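Local coordinates for flagellar basal body protein (Helicobacter pylori, PDB 5NPY) that probably builds the flagellar hook, the curved, flexible joint between the basal-body rod and the filament, at residues 226-231 and 379-384; 392-397 and 423-428. One frame throughout, in Å; residues are numbered along the deposited sequence.

Overall arrangement
Running from the N terminus, the chain leaves helix 221-226, enters the loop 226-231, and passes through the sheet around 247-266 and helix 279-289 before reaching strand 370-381. Interaction 1 closes this long excursion by tying the loop after helix 221-226 to the end of that strand. The chain then turns back through 392-397 into strand 396-406, its neighbour in the same antiparallel sheet. Interaction 2 closes the open end of the beta hairpin formed by strands 396-406 and 411-423. The two closures follow one another without overlap. The centres of the two contacts lie about 11 Å apart; they meet through Thr380 with Thr397 and Asn381 with Arg393, and both touch the same bound tris-hydroxymethyl-methyl-ammonium.

Interaction 1 (226-231 and 379-384); sequences NQDINA and MTNSND. With 144 (tris-hydroxymethyl-methyl-ammonium), chain B.
Asp228 and Ser382 form the polar centre of this buried contact. The carboxylate atom Asp228 OD1 accepts from Ser382 N at 2.9 Å, on the anti side but tilted 32° out of the carboxylate plane, and from Ser382 OG at 3.0 Å from above that plane, both on the same face. Lys277 adds a salt bridge to this oxygen. Asp228 OD2 takes a hydrogen bond from Tyr266 OH, so neighbouring residues probably stabilise the negative charge. Ser382 OG also accepts, from Asn230 ND2 at 3.0 Å, in the amide plane and almost straight (170°).

Within 226-231, Asp228 OD2 accepts from Asn230 N, an Asx turn, inside a type I turn from Asp228 to Ala231. The strand partner carries a classic beta bulge, where Thr380 and Asn381 both face Thr397.

Backbone carbonyls accept the remaining bonds. With its chain bent at chi2 (76°), Gln227 turns NE2 onto Met379 O at 2.7 Å, in the carbonyl plane, and the same nitrogen donates to Ala231 O. Main chain meets main chain where Asp228 N donates to Thr380 O at 3.0 Å.

The apolar part is the Met379 CE methyl set against Ala231 CB at 3.6 Å. Toward the ligand, Thr380 OG1 donates to hydroxyl O3 of the tris-hydroxymethyl-methyl-ammonium at 2.9 Å and pairs with Thr397 OG1, while Asn381 OD1 accepts from Arg393 NE.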
loop_
_atom_site.group_PDB
_atom_site.type_symbol
_atom_site.label_atom_id
_atom_site.label_comp_id
_atom_site.label_asym_id
_atom_site.label_seq_id
_atom_site.Cartn_x
_atom_site.Cartn_y
_atom_site.Cartn_z
ATOM N N ASN A 226 22.266 11.077 -18.160
ATOM C CA ASN A 226 21.267 11.838 -17.418
ATOM C C ASN A 226 21.318 11.620 -15.901
ATOM O O ASN A 226 20.427 12.104 -15.197
ATOM C CB ASN A 226 19.854 11.510 -17.929
ATOM C CG ASN A 226 19.655 11.896 -19.396
ATOM O OD1 ASN A 226 20.450 12.653 -19.969
ATOM N ND2 ASN A 226 18.585 11.378 -20.010
ATOM N N GLN A 227 22.314 10.903 -15.391
ATOM C CA GLN A 227 22.415 10.668 -13.959
ATOM C C GLN A 227 23.042 11.885 -13.285
ATOM O O GLN A 227 24.127 12.327 -13.654
ATOM C CB GLN A 227 23.213 9.399 -13.671
ATOM C CG GLN A 227 23.392 9.068 -12.206
ATOM C CD GLN A 227 22.147 8.512 -11.610
ATOM O OE1 GLN A 227 21.187 8.142 -12.328
ATOM N NE2 GLN A 227 22.113 8.473 -10.274
ATOM N N ASP A 228 22.317 12.460 -12.343
ATOM C CA ASP A 228 22.844 13.515 -11.488
ATOM C C ASP A 228 24.066 12.978 -10.716
ATOM O O ASP A 228 23.981 11.969 -10.007
ATOM C CB ASP A 228 21.718 13.976 -10.544
ATOM C CG ASP A 228 22.121 15.142 -9.616
ATOM O OD1 ASP A 228 21.208 15.731 -9.001
ATOM O OD2 ASP A 228 23.321 15.458 -9.472
ATOM N N ILE A 229 25.214 13.630 -10.890
ATOM C CA ILE A 229 26.443 13.177 -10.236
ATOM C C ILE A 229 26.335 13.241 -8.704
ATOM O O ILE A 229 27.033 12.498 -8.005
ATOM C CB ILE A 229 27.639 13.994 -10.768
ATOM C CG1 ILE A 229 28.961 13.332 -10.397
ATOM C CG2 ILE A 229 27.604 15.446 -10.262
ATOM C CD1 ILE A 229 30.154 14.010 -11.011
ATOM N N ASN A 230 25.469 14.117 -8.155
ATOM C CA ASN A 230 25.179 14.136 -6.717
ATOM C C ASN A 230 24.287 12.978 -6.278
ATOM O O ASN A 230 24.175 12.736 -5.067
ATOM C CB ASN A 230 24.505 15.454 -6.312
ATOM C CG ASN A 230 24.521 15.686 -4.796
ATOM O OD1 ASN A 230 25.607 15.727 -4.178
ATOM N ND2 ASN A 230 23.360 15.875 -4.202
ATOM N N ALA A 231 23.635 12.286 -7.218
ATOM C CA ALA A 231 22.848 11.081 -6.919
ATOM C C ALA A 231 23.712 9.831 -7.032
ATOM O O ALA A 231 23.329 8.825 -7.643
ATOM C CB ALA A 231 21.628 10.987 -7.839
ATOM N N MET A 379 17.997 6.040 -7.618
ATOM C CA MET A 379 17.906 7.505 -7.584
ATOM C C MET A 379 18.669 8.129 -8.735
ATOM O O MET A 379 19.826 7.791 -8.983
ATOM C CB MET A 379 18.438 8.080 -6.281
ATOM C CG MET A 379 18.075 9.552 -6.094
ATOM S SD MET A 379 18.486 10.056 -4.387
ATOM C CE MET A 379 20.032 10.891 -4.643
ATOM N N THR A 380 18.033 9.077 -9.410
ATOM C CA THR A 380 18.582 9.616 -10.642
ATOM C C THR A 380 18.846 11.105 -10.582
ATOM O O THR A 380 19.653 11.601 -11.375
ATOM C CB THR A 380 17.626 9.343 -11.822
ATOM O OG1 THR A 380 16.337 9.929 -11.529
ATOM C CG2 THR A 380 17.455 7.842 -12.047
ATOM N N ASN A 381 18.177 11.823 -9.695
ATOM C CA ASN A 381 18.280 13.266 -9.618
ATOM C C ASN A 381 18.083 13.696 -8.175
ATOM O O ASN A 381 17.168 13.214 -7.504
ATOM C CB ASN A 381 17.238 13.973 -10.497
ATOM C CG ASN A 381 17.564 15.427 -10.697
ATOM O OD1 ASN A 381 18.518 15.762 -11.391
ATOM N ND2 ASN A 381 16.802 16.299 -10.058
ATOM N N SER A 382 18.922 14.611 -7.710
ATOM C CA SER A 382 18.780 15.110 -6.351
ATOM C C SER A 382 18.314 16.563 -6.385
ATOM O O SER A 382 18.591 17.301 -7.340
ATOM C CB SER A 382 20.095 14.973 -5.579
ATOM O OG SER A 382 21.002 15.962 -6.004
ATOM N N ASN A 383 17.564 16.958 -5.360
ATOM C CA ASN A 383 17.028 18.318 -5.287
ATOM C C ASN A 383 18.085 19.233 -4.664
ATOM O O ASN A 383 18.317 19.216 -3.457
ATOM C CB ASN A 383 15.713 18.338 -4.516
ATOM C CG ASN A 383 15.335 19.744 -4.008
ATOM O OD1 ASN A 383 15.211 19.972 -2.799
ATOM N ND2 ASN A 383 15.179 20.685 -4.927
ATOM N N ASP A 384 18.730 20.023 -5.511
ATOM C CA ASP A 384 19.718 20.993 -5.096
ATOM C C ASP A 384 19.001 22.205 -4.488
ATOM O O ASP A 384 18.173 22.814 -5.162
ATOM C CB ASP A 384 20.586 21.377 -6.299
ATOM C CG ASP A 384 21.631 22.471 -5.979
ATOM O OD1 ASP A 384 21.584 23.079 -4.899
ATOM O OD2 ASP A 384 22.550 22.704 -6.821
HETATM C C1 144 B . 14.792 12.630 -16.177
HETATM N N 144 B . 15.476 11.695 -15.284
HETATM C C2 144 B . 16.854 11.500 -15.736
HETATM O O2 144 B . 16.977 10.602 -16.812
HETATM C C3 144 B . 14.788 10.409 -15.281
HETATM O O3 144 B . 15.142 9.661 -14.138
HETATM C C4 144 B . 15.540 12.158 -13.887
HETATM O O4 144 B . 15.030 13.433 -13.569
#

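Interaction 2 (392-397 and 423-428). With 144 (tris-hydroxymethyl-methyl-ammonium), chain B.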
loop_
_atom_site.group_PDB
_atom_site.type_symbol
_atom_site.label_atom_id
_atom_site.label_comp_id
_atom_site.label_asym_id
_atom_site.label_seq_id
_atom_site.Cartn_x
_atom_site.Cartn_y
_atom_site.Cartn_z
ATOM N N LYS A 392 15.075 22.731 -14.688
ATOM C CA LYS A 392 14.378 21.589 -15.269
ATOM C C LYS A 392 14.521 20.323 -14.436
ATOM O O LYS A 392 13.690 19.422 -14.564
ATOM C CB LYS A 392 14.876 21.338 -16.689
ATOM C CG LYS A 392 14.528 22.467 -17.606
ATOM C CD LYS A 392 15.138 22.300 -18.977
ATOM C CE LYS A 392 14.478 23.273 -19.921
ATOM N NZ LYS A 392 14.576 24.663 -19.370
ATOM N N ARG A 393 15.555 20.229 -13.591
ATOM C CA ARG A 393 15.736 19.032 -12.781
ATOM C C ARG A 393 15.742 19.451 -11.321
ATOM O O ARG A 393 16.629 19.063 -10.546
ATOM C CB ARG A 393 17.020 18.304 -13.175
ATOM C CG ARG A 393 17.091 17.909 -14.670
ATOM C CD ARG A 393 18.466 17.344 -14.976
ATOM N NE ARG A 393 18.738 16.185 -14.124
ATOM C CZ ARG A 393 18.885 14.924 -14.532
ATOM N NH1 ARG A 393 18.855 14.590 -15.817
ATOM N NH2 ARG A 393 19.131 13.993 -13.622
ATOM N N LYS A 394 14.752 20.269 -10.953
ATOM C CA LYS A 394 14.609 20.685 -9.567
ATOM C C LYS A 394 14.210 19.521 -8.660
ATOM O O LYS A 394 14.736 19.380 -7.541
ATOM C CB LYS A 394 13.575 21.807 -9.464
ATOM C CG LYS A 394 13.681 22.617 -8.188
ATOM C CD LYS A 394 12.391 22.594 -7.433
ATOM C CE LYS A 394 11.237 23.066 -8.304
ATOM N NZ LYS A 394 9.982 22.491 -7.784
ATOM N N ASN A 395 13.222 18.728 -9.077
ATOM C CA ASN A 395 12.670 17.698 -8.202
ATOM C C ASN A 395 13.587 16.488 -8.083
ATOM O O ASN A 395 14.163 16.020 -9.075
ATOM C CB ASN A 395 11.312 17.237 -8.712
ATOM C CG ASN A 395 10.291 18.279 -8.575
ATOM O OD1 ASN A 395 10.525 19.266 -7.889
ATOM N ND2 ASN A 395 9.140 18.099 -9.235
ATOM N N GLN A 396 13.687 15.958 -6.864
ATOM C CA GLN A 396 14.352 14.679 -6.676
ATOM C C GLN A 396 13.545 13.595 -7.370
ATOM O O GLN A 396 12.311 13.587 -7.311
ATOM C CB GLN A 396 14.502 14.352 -5.197
ATOM C CG GLN A 396 14.628 12.874 -4.917
ATOM C CD GLN A 396 15.349 12.611 -3.636
ATOM O OE1 GLN A 396 16.324 13.300 -3.310
ATOM N NE2 GLN A 396 14.881 11.608 -2.882
ATOM N N THR A 397 14.238 12.691 -8.061
ATOM C CA THR A 397 13.543 11.636 -8.786
ATOM C C THR A 397 14.248 10.311 -8.582
ATOM O O THR A 397 15.473 10.246 -8.454
ATOM C CB THR A 397 13.406 11.899 -10.337
ATOM O OG1 THR A 397 14.690 11.877 -10.971
ATOM C CG2 THR A 397 12.727 13.220 -10.597
ATOM N N PHE A 423 9.492 13.959 -6.361
ATOM C CA PHE A 423 9.069 14.439 -5.043
ATOM C C PHE A 423 8.921 15.953 -5.026
ATOM O O PHE A 423 9.808 16.673 -5.483
ATOM C CB PHE A 423 10.041 14.007 -3.928
ATOM C CG PHE A 423 9.961 12.547 -3.628
ATOM C CD1 PHE A 423 10.817 11.653 -4.243
ATOM C CD2 PHE A 423 8.975 12.057 -2.786
ATOM C CE1 PHE A 423 10.719 10.291 -4.007
ATOM C CE2 PHE A 423 8.874 10.691 -2.545
ATOM C CZ PHE A 423 9.753 9.816 -3.141
ATOM N N ASP A 424 7.824 16.425 -4.444
ATOM C CA ASP A 424 7.603 17.855 -4.295
ATOM C C ASP A 424 8.720 18.479 -3.462
ATOM O O ASP A 424 9.041 18.009 -2.370
ATOM C CB ASP A 424 6.230 18.086 -3.668
ATOM C CG ASP A 424 5.862 19.559 -3.563
ATOM O OD1 ASP A 424 4.863 19.954 -4.194
ATOM O OD2 ASP A 424 6.551 20.309 -2.840
ATOM N N SER A 425 9.346 19.525 -3.994
ATOM C CA SER A 425 10.532 20.056 -3.330
ATOM C C SER A 425 10.221 20.710 -1.979
ATOM O O SER A 425 11.135 20.872 -1.165
ATOM C CB SER A 425 11.231 21.041 -4.264
ATOM O OG SER A 425 10.286 21.938 -4.825
ATOM N N ALA A 426 8.958 21.066 -1.713
ATOM C CA ALA A 426 8.545 21.696 -0.457
ATOM C C ALA A 426 7.958 20.680 0.528
ATOM O O ALA A 426 8.656 20.203 1.430
ATOM C CB ALA A 426 7.523 22.804 -0.737
ATOM N N THR A 427 6.662 20.381 0.387
ATOM C CA THR A 427 6.097 19.173 0.970
ATOM C C THR A 427 6.866 17.986 0.431
ATOM O O THR A 427 7.276 17.969 -0.726
ATOM C CB THR A 427 4.637 19.006 0.570
ATOM O OG1 THR A 427 4.583 18.164 -0.594
ATOM C CG2 THR A 427 4.010 20.370 0.230
ATOM N N HIS A 428 7.056 16.957 1.232
ATOM C CA HIS A 428 7.889 15.895 0.688
ATOM C C HIS A 428 7.077 14.757 0.081
ATOM O O HIS A 428 7.523 13.612 0.093
ATOM C CB HIS A 428 8.866 15.437 1.759
ATOM C CG HIS A 428 9.894 16.482 2.047
ATOM N ND1 HIS A 428 11.140 16.480 1.457
ATOM C CD2 HIS A 428 9.821 17.625 2.771
ATOM C CE1 HIS A 428 11.810 17.546 1.854
ATOM N NE2 HIS A 428 11.031 18.259 2.647
HETATM C C1 144 B . 14.792 12.630 -16.177
HETATM N N 144 B . 15.476 11.695 -15.284
HETATM C C2 144 B . 16.854 11.500 -15.736
HETATM O O2 144 B . 16.977 10.602 -16.812
HETATM C C3 144 B . 14.788 10.409 -15.281
HETATM O O3 144 B . 15.142 9.661 -14.138
HETATM C C4 144 B . 15.540 12.158 -13.887
HETATM O O4 144 B . 15.030 13.433 -13.569
HETATM O O HOH W 1 12.292 17.368 -4.881
#
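Phe423 and Gln396 make the buried half of this contact, at the open end of the beta hairpin of strands 396-406 and 411-423. Phe423 N donates to Gln396 O at 3.0 Å, but the bond is bent, with an N-H...O angle of 130°. In the other direction the pairing gives way to a water-bridged step: the water accepts from Gln396 N at 2.8 Å and donates to Phe423 O at 2.6 Å. The side chains lie next to each other and point the same way; Gln396 CG comes to 4.1 Å from Phe423 CD1, while the backbone Gln396 O lies at the ring edge, near its plane. Met379 and Asp458 close in around this pair.

On the ligand side, Thr397 OG1 accepts a weak hydrogen bond from O4 of the tris-hydroxymethyl-methyl-ammonium, and the Arg393 guanidinium, held by Asn226 O at NH2 and by Asn381 OD1 at NE, lies with one face toward that molecule. Glu399 OE2, hydrogen-bonded to the ligand, probably helps to balance the positive charge there.

The other half is looser and more exposed. Lys394, bent at chi2 and chi3, swings its amine across to Ser425, where NZ donates to OG at 3.0 Å, and the same amine makes a longer bond to Asn395 OD1 (3.3 Å). Asn395 CG packs against Phe423 O at 3.5 Å without a bond. In the turn beyond, Asp424 OD2 accepts from Ala426 N, an Asx turn. One bent backbone bond, a bridging water and the Lys394-Ser425 bond thus imply strand ends joined by few polar links, partly through solvent.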